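Long-range contacts in nucleoporin NUP170 (Chaetomium thermophilum, PDB 5HAX), which probably serves as a scaffold component of the nuclear pore complex, combining a beta-propeller with a helical region: residues A[236-241]-A[300-305]; A[263-268]-A[336-341]. All coordinates share one frame; numbering follows the deposited sequence.

Interaction 1. Residues A[236-241]-A[300-305]; sequences DDTRNL and PATEAS
Pro300 and Ala301 pack against Asp236, Thr238 and Arg239, where hairpin loops of two neighbouring beta-propeller blades meet. Loop 236-241 joins strands 230-236 and 241-246 through a G1 beta bulge, with Asn240 and Leu241 both facing Asp236. Loop 300-305 lies between strands 293-298 and 307-313 of the next blade. Pro300 comes first. Its CA sits 3.6 Å from Asp236 OD2, and its CB lies 3.8 Å from Thr238 CG2. The Pro300 carbonyl oxygen accepts from Glu303 N and Ala304 N, which curls the segment into a compact turn. Next, Ala301 N donates to Thr238 OG1 at 2.9 Å, with a nearly straight angle of 170° at the hydrogen. Thr238 OG1 in turn donates a hydrogen bond to Asp236 OD1 at 2.7 Å, on the syn side of the carboxylate. The chi1 of 69° sets this hydroxyl between the backbone N and the carbonyl carbon, facing both partners. Ala301 N also lies over one face of the Arg239 guanidinium, 3.1 Å above its plane and offset toward the rim. Two residues on, Glu303 turns to other partners and forms a salt bridge with Arg385. Ala304 O takes a bond from Arg239 NH1 at 2.8 Å, and that nitrogen also donates to Ile299 O. The arginine reaches this far because its chain is extended from CG to NE. Asp236 OD2 steadies it at the guanidinium edge through a salt bridge to NE. At Ser305 the backbone O accepts from Arg239 NH2 at 3.2 Å, with the donor 40° out of the carbonyl plane.

Interaction 2. Residues A[263-268]-A[336-341]; sequences TKVIEK and SLAPQS
The backbones run roughly parallel where Val265 CA comes 5.6 Å from Gln340 CA, and no clear direct hydrogen bond joins them. This is a junction between beta-propeller blades. Strand 263-268 is an outermost strand of its four-stranded blade, and segment 336-341 leads into strand 341-348 of the next. Each side carries a classic beta bulge. Val265 and Ile266 both face Thr253, and Gln340 and Ser341 both face Thr324. The first bulge explains why two consecutive side chains, Val265 and Ile266, point toward the other segment. Val265 meets it with its branch point and both methyls. Its CB lies 3.3 Å from Pro339 O, and CG2 also packs against that oxygen. The other methyl, CG1, touches Ala338 CB at 4.0 Å in a purely apolar contact. Gln340 starts out pointing away from the strand. Its chain bends at chi2 (-62°), which returns the end of the side chain to Val265, and the two side chains cross at about a right angle. A water bridges the backbones beside them. It donates to Val265 O at 2.8 Å and to Gln340 O at 2.9 Å, so one water satisfies a carbonyl from each segment. Farther along, Lys268 NZ donates to Met342 O just past the second segment, and pairs with Asp276. Ile266 is buried and slides alongside the peptide between Gln340 and Ser341. Its chain is extended (chi2 174°), which carries CD1 forward to Pro339 CB on one hand and to within 3.4 Å of Ser341 O on the other.

From the N terminus the chain first passes 236-241, the turn between the first two strands of one propeller blade. It then completes that blade with strand 263-268 and crosses helix 270-279 to the next. Interaction 1 closes first, when 300-305 follows strand 293-298. Interaction 2 closes later, when 336-341 leads into strand 341-348. The segments alternate, so the two closures cross rather than nest. Both join the same pair of neighbouring blades, interaction 1 through the turn between the first two strands of the earlier blade, interaction 2 through that blade's last strand. Their centres lie about 14 Å apart. They touch directly where Leu241 CD2 packs 3.9 Å from Pro339 CD.

Interaction 1. Residues A[236-241]-A[300-305]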
loop_
_atom_site.group_PDB
_atom_site.type_symbol
_atom_site.label_atom_id
_atom_site.label_comp_id
_atom_site.label_asym_id
_atom_site.label_seq_id
_atom_site.Cartn_x
_atom_site.Cartn_y
_atom_site.Cartn_z
ATOM N N ASP A 236 14.699 -0.496 3.735
ATOM C CA ASP A 236 13.936 -1.651 3.255
ATOM C C ASP A 236 14.122 -2.787 4.257
ATOM O O ASP A 236 15.121 -3.513 4.207
ATOM C CB ASP A 236 14.364 -2.070 1.852
ATOM C CG ASP A 236 13.532 -3.224 1.311
ATOM O OD1 ASP A 236 12.522 -3.585 1.956
ATOM O OD2 ASP A 236 13.878 -3.763 0.239
ATOM N N ASP A 237 13.142 -2.944 5.152
ATOM C CA ASP A 237 13.218 -3.965 6.194
ATOM C C ASP A 237 13.197 -5.375 5.618
ATOM O O ASP A 237 13.814 -6.279 6.189
ATOM C CB ASP A 237 12.062 -3.793 7.178
ATOM C CG ASP A 237 12.178 -2.527 8.005
ATOM O OD1 ASP A 237 13.267 -2.269 8.557
ATOM O OD2 ASP A 237 11.176 -1.788 8.105
ATOM N N THR A 238 12.495 -5.586 4.502
ATOM C CA THR A 238 12.373 -6.927 3.938
ATOM C C THR A 238 13.712 -7.476 3.465
ATOM O O THR A 238 13.849 -8.695 3.311
ATOM C CB THR A 238 11.384 -6.929 2.768
ATOM O OG1 THR A 238 11.939 -6.211 1.656
ATOM C CG2 THR A 238 10.056 -6.294 3.177
ATOM N N ARG A 239 14.696 -6.606 3.228
ATOM C CA ARG A 239 16.031 -7.016 2.818
ATOM C C ARG A 239 17.102 -6.612 3.820
ATOM O O ARG A 239 18.285 -6.880 3.578
ATOM C CB ARG A 239 16.370 -6.418 1.446
ATOM C CG ARG A 239 15.296 -6.618 0.387
ATOM C CD ARG A 239 15.735 -6.007 -0.928
ATOM N NE ARG A 239 14.620 -5.758 -1.841
ATOM C CZ ARG A 239 14.282 -6.539 -2.863
ATOM N NH1 ARG A 239 13.254 -6.204 -3.631
ATOM N NH2 ARG A 239 14.960 -7.650 -3.127
ATOM N N ASN A 240 16.721 -5.986 4.936
ATOM C CA ASN A 240 17.670 -5.470 5.925
ATOM C C ASN A 240 18.674 -4.510 5.286
ATOM O O ASN A 240 19.857 -4.500 5.630
ATOM C CB ASN A 240 18.392 -6.610 6.645
ATOM C CG ASN A 240 17.459 -7.437 7.508
ATOM O OD1 ASN A 240 16.469 -6.930 8.036
ATOM N ND2 ASN A 240 17.772 -8.717 7.657
ATOM N N LEU A 241 18.195 -3.685 4.358
ATOM C CA LEU A 241 19.040 -2.741 3.645
ATOM C C LEU A 241 18.701 -1.306 4.029
ATOM O O LEU A 241 17.593 -0.995 4.475
ATOM C CB LEU A 241 18.902 -2.909 2.128
ATOM C CG LEU A 241 19.359 -4.245 1.540
ATOM C CD1 LEU A 241 19.139 -4.252 0.036
ATOM C CD2 LEU A 241 20.820 -4.522 1.872
ATOM N N PRO A 300 10.375 -3.502 -2.021
ATOM C CA PRO A 300 10.585 -4.607 -1.081
ATOM C C PRO A 300 10.659 -5.956 -1.782
ATOM O O PRO A 300 10.195 -6.136 -2.911
ATOM C CB PRO A 300 9.362 -4.523 -0.162
ATOM C CG PRO A 300 8.301 -3.931 -1.022
ATOM C CD PRO A 300 9.000 -2.975 -1.950
ATOM N N ALA A 301 11.258 -6.922 -1.079
ATOM C CA ALA A 301 11.419 -8.263 -1.634
ATOM C C ALA A 301 10.077 -8.951 -1.847
ATOM O O ALA A 301 9.965 -9.839 -2.701
ATOM C CB ALA A 301 12.304 -9.109 -0.720
ATOM N N THR A 302 9.055 -8.564 -1.083
ATOM C CA THR A 302 7.721 -9.117 -1.292
ATOM C C THR A 302 7.169 -8.740 -2.660
ATOM O O THR A 302 6.365 -9.486 -3.231
ATOM C CB THR A 302 6.777 -8.629 -0.192
ATOM O OG1 THR A 302 6.758 -7.197 -0.177
ATOM C CG2 THR A 302 7.234 -9.136 1.165
ATOM N N GLU A 303 7.593 -7.597 -3.201
ATOM C CA GLU A 303 7.082 -7.102 -4.472
ATOM C C GLU A 303 7.896 -7.603 -5.658
ATOM O O GLU A 303 7.328 -7.911 -6.713
ATOM C CB GLU A 303 7.060 -5.570 -4.463
ATOM C CG GLU A 303 6.430 -4.950 -5.703
ATOM C CD GLU A 303 6.159 -3.464 -5.544
ATOM O OE1 GLU A 303 6.674 -2.860 -4.580
ATOM O OE2 GLU A 303 5.426 -2.899 -6.380
ATOM N N ALA A 304 9.216 -7.694 -5.508
ATOM C CA ALA A 304 10.081 -8.098 -6.607
ATOM C C ALA A 304 11.373 -8.671 -6.045
ATOM O O ALA A 304 11.891 -8.179 -5.039
ATOM C CB ALA A 304 10.382 -6.917 -7.534
ATOM N N SER A 305 11.889 -9.706 -6.709
ATOM C CA SER A 305 13.125 -10.345 -6.271
ATOM C C SER A 305 14.351 -9.559 -6.723
ATOM O O SER A 305 15.237 -9.257 -5.915
ATOM C CB SER A 305 13.190 -11.774 -6.809
ATOM O OG SER A 305 14.456 -12.354 -6.557
#

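Interaction 2. Residues A[263-268]-A[336-341]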
loop_
_atom_site.group_PDB
_atom_site.type_symbol
_atom_site.label_atom_id
_atom_site.label_comp_id
_atom_site.label_asym_id
_atom_site.label_seq_id
_atom_site.Cartn_x
_atom_site.Cartn_y
_atom_site.Cartn_z
ATOM N N THR A 263 27.024 -2.294 7.352
ATOM C CA THR A 263 28.161 -2.452 6.453
ATOM C C THR A 263 27.808 -1.912 5.076
ATOM O O THR A 263 26.794 -2.309 4.493
ATOM C CB THR A 263 28.571 -3.925 6.342
ATOM O OG1 THR A 263 28.814 -4.459 7.650
ATOM C CG2 THR A 263 29.828 -4.072 5.493
ATOM N N LYS A 264 28.649 -1.021 4.554
ATOM C CA LYS A 264 28.492 -0.567 3.179
ATOM C C LYS A 264 28.882 -1.693 2.231
ATOM O O LYS A 264 29.975 -2.258 2.343
ATOM C CB LYS A 264 29.352 0.669 2.911
ATOM C CG LYS A 264 28.887 1.490 1.705
ATOM C CD LYS A 264 30.046 2.118 0.932
ATOM C CE LYS A 264 30.920 2.997 1.808
ATOM N NZ LYS A 264 31.985 3.670 1.014
ATOM N N VAL A 265 27.984 -2.023 1.306
ATOM C CA VAL A 265 28.187 -3.152 0.407
ATOM C C VAL A 265 28.150 -2.760 -1.064
ATOM O O VAL A 265 28.667 -3.518 -1.901
ATOM C CB VAL A 265 27.156 -4.267 0.682
ATOM C CG1 VAL A 265 27.442 -4.936 2.021
ATOM C CG2 VAL A 265 25.737 -3.712 0.648
ATOM N N ILE A 266 27.560 -1.623 -1.424
ATOM C CA ILE A 266 27.552 -1.150 -2.804
ATOM C C ILE A 266 27.698 0.364 -2.798
ATOM O O ILE A 266 27.142 1.050 -1.933
ATOM C CB ILE A 266 26.265 -1.554 -3.558
ATOM C CG1 ILE A 266 25.976 -3.048 -3.385
ATOM C CG2 ILE A 266 26.393 -1.201 -5.041
ATOM C CD1 ILE A 266 24.652 -3.486 -3.983
ATOM N N GLU A 267 28.452 0.877 -3.767
ATOM C CA GLU A 267 28.562 2.312 -4.014
ATOM C C GLU A 267 28.539 2.501 -5.524
ATOM O O GLU A 267 29.458 2.055 -6.218
ATOM C CB GLU A 267 29.838 2.888 -3.399
ATOM C CG GLU A 267 29.976 4.393 -3.560
ATOM C CD GLU A 267 31.116 4.972 -2.734
ATOM O OE1 GLU A 267 31.081 4.849 -1.490
ATOM O OE2 GLU A 267 32.048 5.552 -3.328
ATOM N N LYS A 268 27.490 3.147 -6.031
ATOM C CA LYS A 268 27.261 3.291 -7.466
ATOM C C LYS A 268 27.053 4.767 -7.777
ATOM O O LYS A 268 26.018 5.337 -7.415
ATOM C CB LYS A 268 26.051 2.468 -7.906
ATOM C CG LYS A 268 25.886 2.349 -9.412
ATOM C CD LYS A 268 24.616 1.593 -9.759
ATOM C CE LYS A 268 24.473 1.398 -11.258
ATOM N NZ LYS A 268 25.523 0.497 -11.809
ATOM N N SER A 336 20.429 -12.731 6.750
ATOM C CA SER A 336 20.244 -12.127 5.435
ATOM C C SER A 336 21.533 -12.184 4.626
ATOM O O SER A 336 22.628 -12.173 5.188
ATOM C CB SER A 336 19.771 -10.686 5.576
ATOM N N LEU A 337 21.392 -12.248 3.305
ATOM C CA LEU A 337 22.524 -12.240 2.389
ATOM C C LEU A 337 22.657 -10.854 1.774
ATOM O O LEU A 337 21.690 -10.319 1.221
ATOM C CB LEU A 337 22.351 -13.295 1.296
ATOM C CG LEU A 337 23.453 -14.353 1.238
ATOM C CD1 LEU A 337 23.082 -15.441 0.251
ATOM C CD2 LEU A 337 24.791 -13.730 0.868
ATOM N N ALA A 338 23.849 -10.284 1.868
ATOM C CA ALA A 338 24.071 -8.922 1.395
ATOM C C ALA A 338 24.344 -8.927 -0.106
ATOM O O ALA A 338 25.127 -9.755 -0.582
ATOM C CB ALA A 338 25.246 -8.285 2.128
ATOM N N PRO A 339 23.733 -8.029 -0.876
ATOM C CA PRO A 339 24.132 -7.871 -2.275
ATOM C C PRO A 339 25.489 -7.194 -2.367
ATOM O O PRO A 339 25.967 -6.567 -1.421
ATOM C CB PRO A 339 23.024 -6.992 -2.864
ATOM C CG PRO A 339 22.555 -6.181 -1.708
ATOM C CD PRO A 339 22.685 -7.065 -0.494
ATOM N N GLN A 340 26.116 -7.334 -3.535
ATOM C CA GLN A 340 27.423 -6.744 -3.782
ATOM C C GLN A 340 27.502 -6.006 -5.110
ATOM O O GLN A 340 28.549 -5.423 -5.414
ATOM C CB GLN A 340 28.514 -7.825 -3.733
ATOM C CG GLN A 340 28.650 -8.501 -2.375
ATOM C CD GLN A 340 29.041 -7.529 -1.274
ATOM O OE1 GLN A 340 29.659 -6.495 -1.531
ATOM N NE2 GLN A 340 28.674 -7.856 -0.038
ATOM N N SER A 341 26.428 -5.997 -5.895
ATOM C CA SER A 341 26.406 -5.331 -7.187
ATOM C C SER A 341 25.035 -4.706 -7.391
ATOM O O SER A 341 24.028 -5.211 -6.887
ATOM C CB SER A 341 26.721 -6.312 -8.324
ATOM O OG SER A 341 26.667 -5.673 -9.586
HETATM O O HOH W 1 30.471 -3.802 -4.041
#